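Local coordinates for protein Na Glutathione S-transferase 2 (Necator americanus, PDB 2ON5) that binds glutathione and, as a hookworm glutathione S-transferase, probably catalyses its conjugation to electrophilic compounds, at residues 23-33 against 191-202. Residues are numbered along the deposited sequence; the frame is centred on the assembly and turned at random.
Sequences ALAGQKYEDVR and IPALKKWIETRP. With EDO (1,2-ethanediol), chain Q; EDO (1,2-ethanediol), chain R.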
loop_
_atom_site.group_PDB
_atom_site.type_symbol
_atom_site.label_atom_id
_atom_site.label_comp_id
_atom_site.label_asym_id
_atom_site.label_seq_id
_atom_site.Cartn_x
_atom_site.Cartn_y
_atom_site.Cartn_z
ATOM N N ALA A 23 0.961 -21.823 3.058
ATOM C CA ALA A 23 0.166 -22.954 3.544
ATOM C C ALA A 23 -0.928 -23.347 2.569
ATOM O O ALA A 23 -1.072 -24.515 2.253
ATOM C CB ALA A 23 -0.428 -22.640 4.929
ATOM N N LEU A 24 -1.698 -22.373 2.087
ATOM C CA LEU A 24 -2.758 -22.659 1.112
ATOM C C LEU A 24 -2.223 -23.261 -0.189
ATOM O O LEU A 24 -2.895 -24.069 -0.841
ATOM C CB LEU A 24 -3.560 -21.394 0.789
ATOM C CG LEU A 24 -4.436 -20.856 1.933
ATOM C CD1 LEU A 24 -5.129 -19.581 1.531
ATOM C CD2 LEU A 24 -5.438 -21.908 2.361
ATOM N N ALA A 25 -1.018 -22.854 -0.562
ATOM C CA ALA A 25 -0.402 -23.298 -1.812
ATOM C C ALA A 25 0.258 -24.681 -1.656
ATOM O O ALA A 25 0.607 -25.337 -2.649
ATOM C CB ALA A 25 0.592 -22.271 -2.283
ATOM N N GLY A 26 0.420 -25.124 -0.411
ATOM C CA GLY A 26 1.209 -26.316 -0.128
ATOM C C GLY A 26 2.661 -26.110 -0.488
ATOM O O GLY A 26 3.355 -27.058 -0.880
ATOM N N GLN A 27 3.153 -24.885 -0.322
ATOM C CA GLN A 27 4.519 -24.542 -0.738
ATOM C C GLN A 27 5.411 -24.406 0.503
ATOM O O GLN A 27 5.115 -23.597 1.399
ATOM C CB GLN A 27 4.547 -23.234 -1.568
ATOM C CG GLN A 27 5.993 -22.645 -1.827
ATOM C CD GLN A 27 6.874 -23.567 -2.712
ATOM O OE1 GLN A 27 7.967 -24.025 -2.301
ATOM N NE2 GLN A 27 6.384 -23.863 -3.899
ATOM N N LYS A 28 6.473 -25.221 0.550
ATOM C CA LYS A 28 7.428 -25.207 1.663
ATOM C C LYS A 28 8.245 -23.936 1.593
ATOM O O LYS A 28 8.504 -23.413 0.507
ATOM C CB LYS A 28 8.404 -26.389 1.556
ATOM C CG LYS A 28 7.836 -27.766 1.749
ATOM C CD LYS A 28 9.008 -28.789 1.646
ATOM C CE LYS A 28 8.527 -30.244 1.706
ATOM N NZ LYS A 28 9.712 -31.220 1.741
ATOM N N TYR A 29 8.688 -23.453 2.750
ATOM C CA TYR A 29 9.534 -22.265 2.794
ATOM C C TYR A 29 10.308 -22.259 4.099
ATOM O O TYR A 29 9.963 -22.994 5.038
ATOM C CB TYR A 29 8.697 -20.982 2.655
ATOM C CG TYR A 29 7.786 -20.729 3.842
ATOM C CD1 TYR A 29 8.103 -19.757 4.796
ATOM C CD2 TYR A 29 6.624 -21.465 4.007
ATOM C CE1 TYR A 29 7.273 -19.534 5.913
ATOM C CE2 TYR A 29 5.800 -21.271 5.093
ATOM C CZ TYR A 29 6.131 -20.310 6.048
ATOM O OH TYR A 29 5.279 -20.120 7.102
ATOM N N GLU A 30 11.345 -21.438 4.153
ATOM C CA GLU A 30 12.157 -21.282 5.357
ATOM C C GLU A 30 11.616 -20.096 6.152
ATOM O O GLU A 30 11.665 -18.958 5.686
ATOM C CB GLU A 30 13.600 -21.029 4.954
ATOM C CG GLU A 30 14.572 -20.969 6.105
ATOM C CD GLU A 30 15.982 -20.670 5.640
ATOM O OE1 GLU A 30 16.841 -20.431 6.499
ATOM O OE2 GLU A 30 16.236 -20.678 4.414
ATOM N N ASP A 31 11.079 -20.378 7.340
ATOM C CA ASP A 31 10.435 -19.361 8.165
ATOM C C ASP A 31 11.467 -18.874 9.184
ATOM O O ASP A 31 11.656 -19.520 10.228
ATOM C CB ASP A 31 9.239 -19.998 8.883
ATOM C CG ASP A 31 8.257 -18.992 9.447
ATOM O OD1 ASP A 31 7.563 -19.375 10.424
ATOM O OD2 ASP A 31 8.147 -17.850 8.924
ATOM N N VAL A 32 12.115 -17.747 8.891
ATOM C CA VAL A 32 13.153 -17.172 9.775
ATOM C C VAL A 32 12.529 -16.127 10.701
ATOM O O VAL A 32 11.843 -15.189 10.231
ATOM C CB VAL A 32 14.305 -16.527 8.972
ATOM C CG1 VAL A 32 15.371 -15.934 9.915
ATOM C CG2 VAL A 32 14.943 -17.556 8.034
ATOM N N ARG A 33 12.743 -16.288 12.012
ATOM C CA ARG A 33 12.075 -15.429 13.003
ATOM C C ARG A 33 13.054 -14.820 13.979
ATOM O O ARG A 33 13.750 -15.560 14.702
ATOM C CB ARG A 33 11.005 -16.200 13.794
ATOM C CG ARG A 33 9.872 -16.768 12.946
ATOM C CD ARG A 33 8.827 -17.469 13.785
ATOM N NE ARG A 33 7.746 -17.976 12.931
ATOM C CZ ARG A 33 6.450 -17.906 13.224
ATOM N NH1 ARG A 33 6.039 -17.372 14.381
ATOM N NH2 ARG A 33 5.562 -18.376 12.351
ATOM N N ILE A 191 -10.836 -23.131 6.137
ATOM C CA ILE A 191 -10.281 -23.737 4.920
ATOM C C ILE A 191 -9.224 -24.746 5.401
ATOM O O ILE A 191 -8.353 -24.381 6.169
ATOM C CB ILE A 191 -9.646 -22.683 3.983
ATOM C CG1 ILE A 191 -10.725 -21.708 3.465
ATOM C CG2 ILE A 191 -8.835 -23.399 2.872
ATOM C CD1 ILE A 191 -10.184 -20.430 2.778
ATOM N N PRO A 192 -9.329 -26.027 4.981
ATOM C CA PRO A 192 -8.490 -27.077 5.586
ATOM C C PRO A 192 -6.994 -26.791 5.725
ATOM O O PRO A 192 -6.480 -26.946 6.830
ATOM C CB PRO A 192 -8.766 -28.285 4.701
ATOM C CG PRO A 192 -10.198 -28.082 4.309
ATOM C CD PRO A 192 -10.247 -26.611 3.981
ATOM N N ALA A 193 -6.308 -26.368 4.657
ATOM C CA ALA A 193 -4.854 -26.113 4.758
ATOM C C ALA A 193 -4.509 -24.964 5.726
ATOM O O ALA A 193 -3.470 -24.971 6.387
ATOM C CB ALA A 193 -4.236 -25.874 3.379
ATOM N N LEU A 194 -5.405 -23.990 5.817
ATOM C CA LEU A 194 -5.241 -22.896 6.759
ATOM C C LEU A 194 -5.533 -23.364 8.186
ATOM O O LEU A 194 -4.787 -23.031 9.103
ATOM C CB LEU A 194 -6.140 -21.711 6.371
ATOM C CG LEU A 194 -5.984 -20.435 7.204
ATOM C CD1 LEU A 194 -4.500 -20.086 7.455
ATOM C CD2 LEU A 194 -6.729 -19.244 6.528
ATOM N N LYS A 195 -6.607 -24.134 8.361
ATOM C CA LYS A 195 -6.972 -24.655 9.692
ATOM C C LYS A 195 -5.804 -25.466 10.268
ATOM O O LYS A 195 -5.454 -25.316 11.444
ATOM C CB LYS A 195 -8.226 -25.517 9.607
ATOM C CG LYS A 195 -8.759 -25.981 10.966
ATOM C CD LYS A 195 -10.050 -26.747 10.787
ATOM C CE LYS A 195 -10.488 -27.357 12.120
ATOM N NZ LYS A 195 -11.927 -27.738 12.091
ATOM N N LYS A 196 -5.174 -26.269 9.418
ATOM C CA LYS A 196 -4.016 -27.058 9.846
ATOM C C LYS A 196 -2.854 -26.157 10.258
ATOM O O LYS A 196 -2.239 -26.379 11.304
ATOM C CB LYS A 196 -3.581 -28.034 8.749
ATOM C CG LYS A 196 -2.388 -28.921 9.139
ATOM C CD LYS A 196 -2.214 -30.017 8.109
ATOM C CE LYS A 196 -0.844 -30.705 8.217
ATOM N NZ LYS A 196 -0.674 -31.558 7.015
ATOM N N TRP A 197 -2.557 -25.132 9.454
ATOM C CA TRP A 197 -1.486 -24.164 9.796
ATOM C C TRP A 197 -1.766 -23.460 11.134
ATOM O O TRP A 197 -0.866 -23.280 11.951
ATOM C CB TRP A 197 -1.262 -23.109 8.686
ATOM C CG TRP A 197 -0.368 -21.940 9.148
ATOM C CD1 TRP A 197 -0.744 -20.637 9.327
ATOM C CD2 TRP A 197 1.033 -22.004 9.510
ATOM N NE1 TRP A 197 0.338 -19.880 9.766
ATOM C CE2 TRP A 197 1.432 -20.700 9.891
ATOM C CE3 TRP A 197 1.976 -23.040 9.561
ATOM C CZ2 TRP A 197 2.748 -20.402 10.307
ATOM C CZ3 TRP A 197 3.297 -22.739 9.968
ATOM C CH2 TRP A 197 3.661 -21.431 10.344
ATOM N N ILE A 198 -3.007 -23.038 11.329
ATOM C CA ILE A 198 -3.411 -22.359 12.566
ATOM C C ILE A 198 -3.247 -23.275 13.797
ATOM O O ILE A 198 -2.860 -22.815 14.886
ATOM C CB ILE A 198 -4.839 -21.796 12.438
ATOM C CG1 ILE A 198 -4.841 -20.671 11.397
ATOM C CG2 ILE A 198 -5.375 -21.297 13.803
ATOM C CD1 ILE A 198 -6.200 -20.265 10.973
ATOM N N GLU A 199 -3.496 -24.569 13.603
ATOM C CA GLU A 199 -3.313 -25.572 14.670
ATOM C C GLU A 199 -1.863 -25.798 15.082
ATOM O O GLU A 199 -1.597 -26.225 16.212
ATOM C CB GLU A 199 -3.912 -26.911 14.246
ATOM C CG GLU A 199 -5.406 -26.872 14.208
ATOM C CD GLU A 199 -6.038 -28.073 13.551
ATOM O OE1 GLU A 199 -7.270 -28.273 13.753
ATOM O OE2 GLU A 199 -5.327 -28.798 12.813
ATOM N N THR A 200 -0.932 -25.553 14.164
ATOM C CA THR A 200 0.474 -25.907 14.383
ATOM C C THR A 200 1.458 -24.727 14.466
ATOM O O THR A 200 2.621 -24.904 14.888
ATOM C CB THR A 200 0.972 -26.902 13.311
ATOM O OG1 THR A 200 0.908 -26.297 12.022
ATOM C CG2 THR A 200 0.096 -28.164 13.285
ATOM N N ARG A 201 1.012 -23.526 14.068
ATOM C CA ARG A 201 1.895 -22.348 14.083
ATOM C C ARG A 201 2.312 -21.965 15.518
ATOM O O ARG A 201 1.586 -22.256 16.464
ATOM C CB ARG A 201 1.217 -21.166 13.371
ATOM C CG ARG A 201 0.088 -20.547 14.144
ATOM C CD ARG A 201 -0.553 -19.365 13.392
ATOM N NE ARG A 201 -1.777 -18.968 14.101
ATOM C CZ ARG A 201 -2.570 -17.977 13.720
ATOM N NH1 ARG A 201 -3.655 -17.713 14.419
ATOM N NH2 ARG A 201 -2.281 -17.252 12.640
ATOM N N PRO A 202 3.474 -21.301 15.690
ATOM C CA PRO A 202 3.865 -20.888 17.048
ATOM C C PRO A 202 2.842 -19.956 17.721
ATOM O O PRO A 202 2.246 -19.076 17.063
ATOM C CB PRO A 202 5.191 -20.149 16.823
ATOM C CG PRO A 202 5.728 -20.703 15.522
ATOM C CD PRO A 202 4.503 -20.945 14.689
HETATM C C1 EDO Q . 7.729 -22.971 7.462
HETATM O O1 EDO Q . 8.262 -24.286 7.320
HETATM C C2 EDO Q . 6.520 -22.968 8.395
HETATM O O2 EDO Q . 6.493 -24.134 9.238
HETATM C C1 EDO R . 3.184 -25.051 -6.493
HETATM O O1 EDO R . 2.400 -26.012 -7.211
HETATM C C2 EDO R . 2.627 -24.902 -5.086
HETATM O O2 EDO R . 3.314 -25.786 -4.189
HETATM O O HOH W 1 3.209 -17.105 15.466
#
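Apolar packing joins the end of helix 16-25 to helix 192-200: Leu24 CD2 reaches Ile191 CG2 at 3.7 Å, the two side chains crossing at about a right angle, and also meets Leu194 CB at 4.1 Å. One turn further along helix 192-200, Trp197 CB lies 3.9 Å from Ala23 CB. The indole, swung out by a chi1 of 168° that sets CG anti to the backbone N, extends toward the strand, bringing CH2 to 3.9 Å from Tyr29 OH. An ethanediol, probably from the crystallisation liquor, lies over one face of the Tyr29 ring.

The guanidinium of Arg33 is the second focus. Pro202 CG packs over one face, 3.5 Å from Arg33 NH1, while Trp197 CZ2 is at the edge. Within 23-33, Arg33 grips Asp31 OD1 side-on with NE (2.9 Å) and NH2, two bonds that should restrict turning of the guanidinium; OD1 lies in the guanidinium plane, but NE comes from above the carboxylate plane while NH2 meets the syn lone pair. No direct hydrogen bond links the segments; one water bridges Arg33 NH1 and Pro202 O (2.7 Å from the water).

Helix 192-200 of the all-helical C-terminal domain thus packs against the thioredoxin-like N-terminal domain: Trp197 NE1 hydrogen-bonds Glu16 of helix 16-25, and Asp31 and Arg33 lie on edge strand 30-34, parallel to strand 4-9.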